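Local structure of putative lipoprotein (3OQQ) at residues Pro112-Asp117 with His162-Met167; Tyr61-Thr66 with Glu71-Phe76. The protein is of unknown function but is probably a lipid-attached extracellular protein of a gut bacterium, and binds calcium ions. All blocks are in the same frame, centred on the assembly; numbering follows the deposited sequence.

Contact 1 joins two loops through a calcium ion, whereas contact 2 pairs the two strands of a beta hairpin, and the burial differs accordingly: 95 Å² between Pro112-Asp117 and His162-Met167, 641 Å² between Tyr61-Thr66 and Glu71-Phe76. Both lie toward the periphery of the chain, their centres about 29 and 26 Å from its centre, and both are partly buried. They share no strand and do not touch, their nearest atoms being about 7 Å apart. In contact 1 side-chain oxygens and waters meet at a metal; in contact 2 regular backbone bonds form the frame and side chains pack on both faces, mostly apolar beside Met62, Tyr64 and Ala72, mostly polar beside Lys63, Thr73 and Glu75.

Contact 1 of 2, residues Pro112-Asp117 with His162-Met167; sequences PTNETD and HSQQMM. With CA (calcium ion), chain E.
Gln164 meets Asp117 and Asn114 round a calcium ion, and the tight part of the contact is this cluster of oxygens. Gln164 OE1 lies 2.4 Å from the calcium and Asn114 OD1 2.2 Å from it, while Asp117 binds through both carboxylate oxygens, OD1 at 2.5 Å and OD2 at 2.6 Å, which marks it as bidentate. The Asn114 and Gln164 amides stand almost perpendicular, their planes 89° apart, and the metal accounts for the approach of Asn114 OD1 to Gln164 OE1 at 3.3 Å, two acceptors with no proton between them. Gln164 reaches the ion by a bend at chi2 (63°), which also leaves its NE2 beside Asp117 OD2 in a weak hydrogen bond of 3.4 Å. Two waters bring the calcium to six ligand atoms and link it to the backbone, one donating to Asn114 O and the other lying 3.0 Å from Ser163 O. This is a loop-built calcium site: the segment between strands 96-104 and 122-131 supplies Asn114 and Asp117, and the loop after strand 150-161 supplies Gln164. Beyond the metal shell the joint is looser and wet. A third water, not bound to the metal, sits between the backbones, 3.1 Å from Asp117 O and only weakly held by Gln165 N. Gln165 itself is buried: its OE1 accepts from Arg47 and Leu42 N, and its NE2 donates to Asp40 O and Gly119 O.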
ATOM      1  N   PRO A 112      -9.743  31.328   0.687  1.00 30.87           N
ATOM      2  CA  PRO A 112     -10.870  30.531   0.205  1.00 30.60           C
ATOM      3  C   PRO A 112     -12.168  31.306   0.055  1.00 36.80           C
ATOM      4  O   PRO A 112     -12.493  32.189   0.859  1.00 37.62           O
ATOM      5  CB  PRO A 112     -10.995  29.407   1.238  1.00 31.50           C
ATOM      6  CG  PRO A 112     -10.346  29.914   2.456  1.00 36.42           C
ATOM      7  CD  PRO A 112      -9.348  30.951   2.062  1.00 31.35           C
ATOM      8  N   THR A 113     -12.849  31.005  -1.060  1.00 33.54           N
ATOM      9  CA  THR A 113     -14.197  31.419  -1.477  1.00 35.38           C
ATOM     10  C   THR A 113     -14.735  30.271  -2.289  1.00 39.33           C
ATOM     11  O   THR A 113     -13.961  29.384  -2.661  1.00 36.41           O
ATOM     12  CB  THR A 113     -14.275  32.749  -2.238  1.00 43.75           C
ATOM     13  OG1 THR A 113     -13.533  32.664  -3.450  1.00 50.74           O
ATOM     14  CG2 THR A 113     -13.876  33.960  -1.397  1.00 40.87           C
ATOM     15  N   ASN A 114     -16.040  30.271  -2.589  1.00 38.21           N
ATOM     16  CA  ASN A 114     -16.609  29.185  -3.392  1.00 38.48           C
ATOM     17  C   ASN A 114     -16.066  29.231  -4.855  1.00 42.55           C
ATOM     18  O   ASN A 114     -16.197  28.250  -5.581  1.00 41.98           O
ATOM     19  CB  ASN A 114     -18.130  29.200  -3.331  1.00 38.94           C
ATOM     20  CG  ASN A 114     -18.670  28.582  -2.050  1.00 51.31           C
ATOM     21  OD1 ASN A 114     -18.377  27.427  -1.722  1.00 38.66           O
ATOM     22  ND2 ASN A 114     -19.487  29.316  -1.301  1.00 40.12           N
ATOM     23  N   GLU A 115     -15.407  30.345  -5.235  1.00 39.23           N
ATOM     24  CA  GLU A 115     -14.763  30.568  -6.528  1.00 39.83           C
ATOM     25  C   GLU A 115     -13.391  29.842  -6.592  1.00 43.96           C
ATOM     26  O   GLU A 115     -12.976  29.444  -7.687  1.00 44.08           O
ATOM     27  CB  GLU A 115     -14.592  32.096  -6.774  1.00 42.25           C
ATOM     28  CG  GLU A 115     -13.844  32.507  -8.043  1.00 49.30           C
ATOM     29  CD  GLU A 115     -13.707  33.994  -8.334  1.00 70.58           C
ATOM     30  OE1 GLU A 115     -13.358  34.769  -7.411  1.00 50.77           O
ATOM     31  OE2 GLU A 115     -13.883  34.373  -9.514  1.00 65.61           O
ATOM     32  N   THR A 116     -12.713  29.643  -5.419  1.00 38.51           N
ATOM     33  CA  THR A 116     -11.363  29.066  -5.317  1.00 35.84           C
ATOM     34  C   THR A 116     -11.236  27.729  -4.524  1.00 36.58           C
ATOM     35  O   THR A 116     -10.124  27.190  -4.451  1.00 33.60           O
ATOM     36  CB  THR A 116     -10.434  30.106  -4.665  1.00 42.15           C
ATOM     37  OG1 THR A 116     -10.833  30.319  -3.308  1.00 43.82           O
ATOM     38  CG2 THR A 116     -10.432  31.432  -5.402  1.00 37.92           C
ATOM     39  N   ASP A 117     -12.342  27.179  -3.965  1.00 33.67           N
ATOM     40  CA  ASP A 117     -12.274  25.948  -3.151  1.00 31.41           C
ATOM     41  C   ASP A 117     -12.869  24.700  -3.849  1.00 34.52           C
ATOM     42  O   ASP A 117     -13.198  23.729  -3.168  1.00 32.58           O
ATOM     43  CB  ASP A 117     -13.016  26.193  -1.814  1.00 33.09           C
ATOM     44  CG  ASP A 117     -14.549  26.305  -1.918  1.00 39.68           C
ATOM     45  OD1 ASP A 117     -15.078  26.302  -3.057  1.00 37.37           O
ATOM     46  OD2 ASP A 117     -15.209  26.406  -0.864  1.00 40.64           O
ATOM     47  N   HIS A 162     -17.415  15.017  -1.995  1.00 42.60           N
ATOM     48  CA  HIS A 162     -18.394  15.808  -1.269  1.00 43.48           C
ATOM     49  C   HIS A 162     -18.535  17.158  -1.955  1.00 50.44           C
ATOM     50  O   HIS A 162     -17.546  17.677  -2.481  1.00 50.84           O
ATOM     51  CB  HIS A 162     -17.943  15.988   0.200  1.00 43.45           C
ATOM     52  CG  HIS A 162     -17.702  14.710   0.962  1.00 45.18           C
ATOM     53  ND1 HIS A 162     -17.170  14.731   2.244  1.00 46.15           N
ATOM     54  CD2 HIS A 162     -17.953  13.420   0.619  1.00 45.44           C
ATOM     55  CE1 HIS A 162     -17.092  13.466   2.625  1.00 44.39           C
ATOM     56  NE2 HIS A 162     -17.539  12.639   1.677  1.00 44.36           N
ATOM     57  N   SER A 163     -19.742  17.745  -1.940  1.00 47.44           N
ATOM     58  CA  SER A 163     -19.965  19.053  -2.572  1.00 48.04           C
ATOM     59  C   SER A 163     -19.177  20.194  -1.869  1.00 49.54           C
ATOM     60  O   SER A 163     -18.856  21.203  -2.503  1.00 49.11           O
ATOM     61  CB  SER A 163     -21.453  19.384  -2.587  1.00 53.64           C
ATOM     62  OG  SER A 163     -21.711  20.484  -3.443  1.00 67.50           O
ATOM     63  N   GLN A 164     -18.872  20.018  -0.570  1.00 44.46           N
ATOM     64  CA  GLN A 164     -18.173  20.987   0.271  1.00 43.76           C
ATOM     65  C   GLN A 164     -17.421  20.275   1.407  1.00 46.94           C
ATOM     66  O   GLN A 164     -17.938  19.312   1.995  1.00 46.19           O
ATOM     67  CB  GLN A 164     -19.195  21.997   0.846  1.00 45.83           C
ATOM     68  CG  GLN A 164     -18.606  23.164   1.651  1.00 55.35           C
ATOM     69  CD  GLN A 164     -17.689  24.116   0.900  1.00 60.28           C
ATOM     70  OE1 GLN A 164     -17.910  24.486  -0.259  1.00 47.47           O
ATOM     71  NE2 GLN A 164     -16.687  24.614   1.591  1.00 54.58           N
ATOM     72  N   GLN A 165     -16.216  20.768   1.725  1.00 41.96           N
ATOM     73  CA  GLN A 165     -15.399  20.220   2.805  1.00 41.79           C
ATOM     74  C   GLN A 165     -15.851  20.770   4.169  1.00 50.18           C
ATOM     75  O   GLN A 165     -16.554  21.781   4.222  1.00 51.15           O
ATOM     76  CB  GLN A 165     -13.910  20.533   2.561  1.00 41.74           C
ATOM     77  CG  GLN A 165     -13.349  19.847   1.318  1.00 37.88           C
ATOM     78  CD  GLN A 165     -11.856  19.994   1.174  1.00 46.23           C
ATOM     79  OE1 GLN A 165     -11.113  20.020   2.156  1.00 39.81           O
ATOM     80  NE2 GLN A 165     -11.378  20.001  -0.067  1.00 31.94           N
HETATM   81  N   MSE A 166     -15.436  20.090   5.265  1.00 49.27           N
HETATM   82  CA  MSE A 166     -15.672  20.440   6.678  1.00 51.35           C
HETATM   83  C   MSE A 166     -17.170  20.538   7.031  1.00 58.05           C
HETATM   84  O   MSE A 166     -17.654  21.588   7.470  1.00 59.22           O
HETATM   85  CB  MSE A 166     -14.938  21.738   7.069  1.00 54.57           C
HETATM   86  CG  MSE A 166     -13.434  21.589   7.085  1.00 61.59           C
HETATM   87 SE   MSE A 166     -12.505  23.237   7.506  0.75 72.53          SE
HETATM   88  CE  MSE A 166     -13.207  24.334   6.098  1.00 70.06           C
HETATM   89  N   MSE A 167     -17.880  19.413   6.875  1.00 54.15           N
HETATM   90  CA  MSE A 167     -19.299  19.282   7.192  1.00 54.61           C
HETATM   91  C   MSE A 167     -19.466  18.490   8.494  1.00 60.94           C
HETATM   92  O   MSE A 167     -18.561  17.738   8.869  1.00 59.96           O
HETATM   93  CB  MSE A 167     -20.052  18.588   6.036  1.00 55.61           C
HETATM   94  CG  MSE A 167     -19.947  19.315   4.689  1.00 61.41           C
HETATM   95 SE   MSE A 167     -21.074  20.922   4.499  0.75 69.92          SE
HETATM   96  CE  MSE A 167     -19.803  22.283   4.967  1.00 66.70           C
TER
HETATM   97 CA    CA E 460     -17.314  25.629  -2.269  1.00 49.25          CA
HETATM   98  O   HOH W   1     -17.553  25.920  -4.417  1.00 37.90           O
HETATM   99  O   HOH W   2     -16.573  23.096  -2.523  1.00 40.32           O
HETATM  100  O   HOH W   3     -14.581  21.894  -1.131  1.00 46.50           O

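Contact 2 of 2, residues Tyr61-Thr66 with Glu71-Phe76; sequences YMKYNT and EATKEF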
ATOM      1  N   TYR A  61       4.855  19.515   5.690  1.00 25.69           N
ATOM      2  CA  TYR A  61       5.005  20.667   4.819  1.00 24.99           C
ATOM      3  C   TYR A  61       3.766  20.895   4.003  1.00 26.01           C
ATOM      4  O   TYR A  61       3.332  20.025   3.248  1.00 23.59           O
ATOM      5  CB  TYR A  61       6.241  20.484   3.904  1.00 25.68           C
ATOM      6  CG  TYR A  61       7.492  20.225   4.711  1.00 28.72           C
ATOM      7  CD1 TYR A  61       7.847  18.930   5.089  1.00 31.00           C
ATOM      8  CD2 TYR A  61       8.280  21.274   5.164  1.00 30.63           C
ATOM      9  CE1 TYR A  61       8.959  18.689   5.891  1.00 31.62           C
ATOM     10  CE2 TYR A  61       9.388  21.046   5.980  1.00 32.34           C
ATOM     11  CZ  TYR A  61       9.730  19.749   6.330  1.00 41.94           C
ATOM     12  OH  TYR A  61      10.843  19.501   7.090  1.00 48.58           O
HETATM   13  N   MSE A  62       3.189  22.079   4.181  1.00 22.01           N
HETATM   14  CA  MSE A  62       1.991  22.490   3.465  1.00 21.46           C
HETATM   15  C   MSE A  62       2.402  23.357   2.283  1.00 27.52           C
HETATM   16  O   MSE A  62       2.995  24.425   2.482  1.00 25.05           O
HETATM   17  CB  MSE A  62       1.048  23.254   4.418  1.00 22.95           C
HETATM   18  CG  MSE A  62      -0.279  23.664   3.780  1.00 27.55           C
HETATM   19 SE   MSE A  62      -1.332  24.829   4.931  0.75 33.18          SE
HETATM   20  CE  MSE A  62      -0.378  26.411   4.645  1.00 29.20           C
ATOM     21  N   LYS A  63       2.130  22.876   1.058  1.00 26.04           N
ATOM     22  CA  LYS A  63       2.392  23.664  -0.145  1.00 26.39           C
ATOM     23  C   LYS A  63       1.110  24.414  -0.477  1.00 28.94           C
ATOM     24  O   LYS A  63       0.012  23.829  -0.427  1.00 26.39           O
ATOM     25  CB  LYS A  63       2.892  22.814  -1.321  1.00 28.87           C
ATOM     26  CG  LYS A  63       4.276  22.217  -1.037  1.00 51.28           C
ATOM     27  CD  LYS A  63       5.269  22.303  -2.188  1.00 61.33           C
ATOM     28  CE  LYS A  63       6.553  21.607  -1.784  1.00 72.20           C
ATOM     29  NZ  LYS A  63       7.765  22.447  -1.964  1.00 78.52           N
ATOM     30  N   TYR A  64       1.237  25.719  -0.757  1.00 24.99           N
ATOM     31  CA  TYR A  64       0.062  26.518  -1.055  1.00 25.36           C
ATOM     32  C   TYR A  64       0.334  27.561  -2.148  1.00 31.22           C
ATOM     33  O   TYR A  64       1.473  27.994  -2.337  1.00 31.53           O
ATOM     34  CB  TYR A  64      -0.448  27.207   0.231  1.00 25.79           C
ATOM     35  CG  TYR A  64       0.450  28.309   0.779  1.00 24.48           C
ATOM     36  CD1 TYR A  64       1.448  28.025   1.708  1.00 25.95           C
ATOM     37  CD2 TYR A  64       0.232  29.646   0.444  1.00 24.06           C
ATOM     38  CE1 TYR A  64       2.234  29.037   2.256  1.00 27.99           C
ATOM     39  CE2 TYR A  64       1.011  30.666   0.987  1.00 24.94           C
ATOM     40  CZ  TYR A  64       2.005  30.356   1.898  1.00 32.04           C
ATOM     41  OH  TYR A  64       2.775  31.352   2.438  1.00 34.10           O
ATOM     42  N   ASN A  65      -0.743  27.987  -2.825  1.00 26.64           N
ATOM     43  CA  ASN A  65      -0.732  29.008  -3.860  1.00 26.17           C
ATOM     44  C   ASN A  65      -0.779  30.359  -3.216  1.00 31.23           C
ATOM     45  O   ASN A  65      -1.623  30.604  -2.347  1.00 32.76           O
ATOM     46  CB  ASN A  65      -1.932  28.828  -4.808  1.00 22.86           C
ATOM     47  CG  ASN A  65      -1.913  27.499  -5.504  1.00 36.87           C
ATOM     48  OD1 ASN A  65      -0.892  27.086  -6.030  1.00 31.77           O
ATOM     49  ND2 ASN A  65      -3.016  26.775  -5.486  1.00 30.42           N
ATOM     50  N   THR A  66       0.131  31.241  -3.634  1.00 26.88           N
ATOM     51  CA  THR A  66       0.195  32.588  -3.110  1.00 27.33           C
ATOM     52  C   THR A  66      -0.651  33.510  -3.939  1.00 33.18           C
ATOM     53  O   THR A  66      -0.998  33.193  -5.079  1.00 33.14           O
ATOM     54  CB  THR A  66       1.641  33.112  -3.058  1.00 32.54           C
ATOM     55  OG1 THR A  66       2.118  33.328  -4.391  1.00 29.25           O
ATOM     56  CG2 THR A  66       2.594  32.228  -2.214  1.00 23.79           C
ATOM     57  N   GLU A  71       4.120  29.287  -5.725  1.00 31.67           N
ATOM     58  CA  GLU A  71       3.797  28.288  -4.731  1.00 30.81           C
ATOM     59  C   GLU A  71       4.756  28.417  -3.570  1.00 32.55           C
ATOM     60  O   GLU A  71       5.960  28.636  -3.755  1.00 30.33           O
ATOM     61  CB  GLU A  71       3.733  26.865  -5.285  1.00 31.69           C
ATOM     62  CG  GLU A  71       4.949  26.362  -6.031  1.00 45.58           C
ATOM     63  CD  GLU A  71       4.745  24.923  -6.460  1.00 64.03           C
ATOM     64  OE1 GLU A  71       3.911  24.687  -7.365  1.00 52.41           O
ATOM     65  OE2 GLU A  71       5.352  24.025  -5.830  1.00 58.17           O
ATOM     66  N   ALA A  72       4.197  28.360  -2.367  1.00 28.10           N
ATOM     67  CA  ALA A  72       4.979  28.509  -1.158  1.00 27.68           C
ATOM     68  C   ALA A  72       4.804  27.311  -0.286  1.00 32.53           C
ATOM     69  O   ALA A  72       3.855  26.548  -0.472  1.00 33.57           O
ATOM     70  CB  ALA A  72       4.557  29.773  -0.417  1.00 29.49           C
ATOM     71  N   THR A  73       5.711  27.145   0.674  1.00 28.81           N
ATOM     72  CA  THR A  73       5.670  26.056   1.627  1.00 28.40           C
ATOM     73  C   THR A  73       5.675  26.597   3.035  1.00 33.12           C
ATOM     74  O   THR A  73       6.426  27.518   3.333  1.00 33.08           O
ATOM     75  CB  THR A  73       6.865  25.119   1.398  1.00 36.84           C
ATOM     76  OG1 THR A  73       6.910  24.789   0.016  1.00 41.64           O
ATOM     77  CG2 THR A  73       6.780  23.830   2.226  1.00 31.69           C
ATOM     78  N   LYS A  74       4.856  26.005   3.912  1.00 31.34           N
ATOM     79  CA  LYS A  74       4.874  26.319   5.333  1.00 31.67           C
ATOM     80  C   LYS A  74       5.044  25.019   6.119  1.00 34.78           C
ATOM     81  O   LYS A  74       4.351  24.034   5.861  1.00 33.15           O
ATOM     82  CB  LYS A  74       3.648  27.102   5.819  1.00 34.75           C
ATOM     83  CG  LYS A  74       3.919  27.693   7.207  1.00 40.32           C
ATOM     84  CD  LYS A  74       2.731  28.317   7.885  1.00 48.55           C
ATOM     85  CE  LYS A  74       3.122  28.743   9.285  1.00 55.78           C
ATOM     86  NZ  LYS A  74       2.017  29.449   9.973  1.00 70.76           N
ATOM     87  N   GLU A  75       5.986  25.028   7.058  1.00 32.46           N
ATOM     88  CA  GLU A  75       6.313  23.909   7.924  1.00 33.33           C
ATOM     89  C   GLU A  75       5.371  23.881   9.132  1.00 36.77           C
ATOM     90  O   GLU A  75       5.097  24.922   9.737  1.00 38.09           O
ATOM     91  CB  GLU A  75       7.774  24.047   8.364  1.00 35.81           C
ATOM     92  CG  GLU A  75       8.379  22.826   9.033  1.00 53.29           C
ATOM     93  CD  GLU A  75       9.843  23.030   9.384  1.00 78.06           C
ATOM     94  OE1 GLU A  75      10.124  23.767  10.356  1.00 71.28           O
ATOM     95  OE2 GLU A  75      10.710  22.468   8.677  1.00 71.06           O
ATOM     96  N   PHE A  76       4.878  22.685   9.477  1.00 31.09           N
ATOM     97  CA  PHE A  76       3.990  22.460  10.618  1.00 30.24           C
ATOM     98  C   PHE A  76       4.487  21.323  11.481  1.00 34.03           C
ATOM     99  O   PHE A  76       4.833  20.257  10.972  1.00 31.17           O
ATOM    100  CB  PHE A  76       2.556  22.160  10.151  1.00 30.87           C
ATOM    101  CG  PHE A  76       1.817  23.364   9.624  1.00 31.60           C
ATOM    102  CD1 PHE A  76       1.128  24.207  10.486  1.00 35.46           C
ATOM    103  CD2 PHE A  76       1.838  23.672   8.268  1.00 31.11           C
ATOM    104  CE1 PHE A  76       0.456  25.327   9.997  1.00 36.97           C
ATOM    105  CE2 PHE A  76       1.149  24.779   7.780  1.00 34.29           C
ATOM    106  CZ  PHE A  76       0.458  25.596   8.644  1.00 34.09           C
TER
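Tyr64 lays one face of its ring against Ala72, whose CB stands 3.8 Å from the ring centroid and 24° off the ring normal, a CH-pi contact displaced toward the rim of the ring. A chi1 of 69° tucks CG over the backbone of Tyr64, the rotation that swings the ring across the neighbouring strand onto Ala72. Thr66 CG2 also touches the Ala72 methyl, CB, at 3.6 Å. Farther along the same side, Phe76 turns a ring edge to Met62, its CE2 lying 3.7 Å from Met62 CB; the selenium of this selenomethionine makes an oblique Met-aromatic contact, 4.9 Å from the ring centroid. Beneath these side chains runs an antiparallel beta hairpin, strand 59-65 with strand 71-80. Met62 with Lys74 and Tyr64 with Ala72 are its hydrogen-bonded pairs, and the bond from Ala72 N to Tyr64 O is nearly straight, 2.7 Å with 174° at the hydrogen. In the non-hydrogen-bonded pair Lys63-Thr73, on the other side of the hairpin, Lys63 NZ donates to Thr73 OG1 over 3.2 Å. There too, Tyr61 and Glu75 run alongside each other, pointing the same way; Tyr61 OH makes only a weak bond to Glu75 OE2, 3.4 Å long, with ring and carboxylate planes steeply inclined to each other. In the next shell, the hydroxyl of Tyr64 is hydrogen-bonded to Asp108 while Val23 and Pro106 touch its side chain, and Leu103 of strand 96-104 packs on both Met62 and Phe76. Strand 23-26 bonds to the edge of strand 59-65 not used by strand 71-80, through Tyr26 to Tyr61 and Asn24 to Lys63.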